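Local atomic coordinates of Lmo2349 protein (Listeria monocytogenes, PDB entry 4GVO), a protein that probably binds L-cystine or a related amino acid outside the membrane and delivers it to an ABC transporter for uptake. Residues 93-98 with 171-176. Residues are numbered along the deposited sequence; the frame is centred on the assembly and turned at random.
Sequences AYNNFP and TPFAVD. With HIS (histidine), chain E.
The ligand pocket of this solute-binding protein is walled in part by Phe97, whose flat ring offers one face to the bound histidine and the other to Thr171. The amino N of the histidine sits 3.6 Å above the centre of its face, where the electron-rich ring would probably favour a protonated amine; S-oxy cysteine, also bound in this pocket, touches Phe97 too. Against the opposite face rests the methyl of Thr171, a CH-pi contact with CG2 3.6 Å from the centroid of the Phe97 ring, offset toward the rim. Threonine suits the place because its two branches divide the work. With OG1 anti to the backbone N (chi1 -164°), the hydroxyl is turned toward the backbone carbonyl of Pro98 and donates to it (Thr171 OG1 to Pro98 O 2.7 Å), while CG2 is left to meet the ring. The donor stands 31° out of the carbonyl plane. Phe97 and Pro98 lie on the interrupted strand 95-104, which, as in other solute-binding proteins of this family, probably forms part of the connection between the two lobes; Thr171 is the N-cap residue of helix 172-180, although its side chain, committed to Pro98, does not cap the helix. Proline follows it as the first helical residue, where no backbone N-H is needed for helix bonding. The next residue, Phe173, directs its edge toward the face of Phe97 in an offset edge-to-face pair, planes at 87° and centroids 5.6 Å apart. CE2 of Phe173 is also 3.3 Å from ND2 of Asn95, the amide tilted against the ring. An asparagine amide can make this contact while giving an N-H to Gln76 OE1 of the pocket, and Leu234 of helix 225-234 packs against both Asn95 and Phe173.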
# COMPACT_ATOMS: atom_id res chain seq x y z
N ALA A 93 -9.37 -1.65 10.30
CA ALA A 93 -8.36 -1.03 9.44
C ALA A 93 -7.12 -0.72 10.25
O ALA A 93 -7.17 -0.49 11.49
CB ALA A 93 -8.93 0.27 8.87
N TYR A 94 -5.97 -0.69 9.57
CA TYR A 94 -4.75 -0.28 10.22
C TYR A 94 -3.98 0.86 9.54
O TYR A 94 -2.87 1.21 9.96
CB TYR A 94 -3.87 -1.48 10.53
CG TYR A 94 -3.23 -2.21 9.35
CD1 TYR A 94 -3.87 -3.28 8.73
CD2 TYR A 94 -1.98 -1.83 8.86
CE1 TYR A 94 -3.29 -3.97 7.70
CE2 TYR A 94 -1.36 -2.54 7.86
CZ TYR A 94 -2.01 -3.63 7.28
OH TYR A 94 -1.45 -4.37 6.27
N ASN A 95 -4.58 1.48 8.54
CA ASN A 95 -4.04 2.72 7.96
C ASN A 95 -5.15 3.34 7.08
O ASN A 95 -6.14 2.66 6.78
CB ASN A 95 -2.76 2.51 7.12
CG ASN A 95 -1.93 3.75 7.02
OD1 ASN A 95 -2.23 4.77 7.69
ND2 ASN A 95 -0.92 3.72 6.19
N ASN A 96 -4.92 4.58 6.68
CA ASN A 96 -5.65 5.26 5.61
C ASN A 96 -4.69 5.41 4.41
O ASN A 96 -3.53 5.68 4.61
CB ASN A 96 -5.95 6.74 6.00
CG ASN A 96 -6.85 6.86 7.16
OD1 ASN A 96 -6.49 7.48 8.16
ND2 ASN A 96 -7.99 6.24 7.09
N PHE A 97 -5.18 5.29 3.17
CA PHE A 97 -4.32 5.38 2.01
C PHE A 97 -5.02 6.30 0.96
O PHE A 97 -5.31 5.87 -0.16
CB PHE A 97 -4.02 3.98 1.47
CG PHE A 97 -2.70 3.83 0.79
CD1 PHE A 97 -2.48 4.29 -0.50
CD2 PHE A 97 -1.65 3.20 1.45
CE1 PHE A 97 -1.23 4.11 -1.12
CE2 PHE A 97 -0.42 3.07 0.86
CZ PHE A 97 -0.22 3.50 -0.43
N PRO A 98 -5.20 7.59 1.31
CA PRO A 98 -5.88 8.49 0.36
C PRO A 98 -4.96 8.77 -0.82
O PRO A 98 -3.78 9.11 -0.65
CB PRO A 98 -6.13 9.76 1.18
CG PRO A 98 -5.11 9.71 2.25
CD PRO A 98 -4.95 8.25 2.58
N THR A 171 0.21 8.44 -2.04
CA THR A 171 -0.43 8.90 -0.82
C THR A 171 0.58 9.77 -0.06
O THR A 171 1.77 9.46 -0.08
CB THR A 171 -0.98 7.73 0.01
OG1 THR A 171 -1.89 8.21 0.98
CG2 THR A 171 0.10 6.88 0.64
N PRO A 172 0.11 10.81 0.64
CA PRO A 172 1.03 11.69 1.35
C PRO A 172 2.07 11.03 2.25
O PRO A 172 3.24 11.45 2.22
CB PRO A 172 0.13 12.61 2.09
CG PRO A 172 -1.00 12.78 1.14
CD PRO A 172 -1.24 11.40 0.58
N PHE A 173 1.73 10.01 3.07
CA PHE A 173 2.75 9.48 3.98
C PHE A 173 3.92 8.93 3.20
O PHE A 173 5.06 9.00 3.64
CB PHE A 173 2.20 8.44 5.00
CG PHE A 173 2.13 7.02 4.52
CD1 PHE A 173 3.26 6.22 4.50
CD2 PHE A 173 0.91 6.43 4.17
CE1 PHE A 173 3.18 4.88 4.12
CE2 PHE A 173 0.83 5.11 3.74
CZ PHE A 173 1.96 4.33 3.71
N ALA A 174 3.63 8.31 2.06
CA ALA A 174 4.65 7.68 1.27
C ALA A 174 5.51 8.71 0.54
O ALA A 174 6.74 8.58 0.48
CB ALA A 174 4.07 6.63 0.31
N VAL A 175 4.88 9.72 -0.04
CA VAL A 175 5.53 10.82 -0.71
C VAL A 175 6.46 11.55 0.28
O VAL A 175 7.62 11.82 -0.03
CB VAL A 175 4.51 11.78 -1.31
CG1 VAL A 175 5.19 13.09 -1.79
CG2 VAL A 175 3.72 11.12 -2.45
N ASP A 176 5.96 11.82 1.46
CA ASP A 176 6.72 12.57 2.41
C ASP A 176 7.99 11.81 2.84
O ASP A 176 9.09 12.39 2.96
CB ASP A 176 5.89 12.96 3.63
CG ASP A 176 4.85 14.09 3.34
OD1 ASP A 176 4.79 14.58 2.19
OD2 ASP A 176 4.10 14.48 4.30
N HIS E . -2.07 0.45 -1.31
CA HIS E . -1.77 -0.37 -2.52
C HIS E . -2.92 -1.20 -2.97
O HIS E . -3.90 -1.33 -2.21
CB HIS E . -0.57 -1.26 -2.27
CG HIS E . 0.73 -0.57 -2.55
ND1 HIS E . 1.11 0.51 -1.84
CD2 HIS E . 1.72 -0.77 -3.54
CE1 HIS E . 2.29 0.96 -2.35
NE2 HIS E . 2.65 0.16 -3.35
OXT HIS E . -2.90 -1.75 -4.10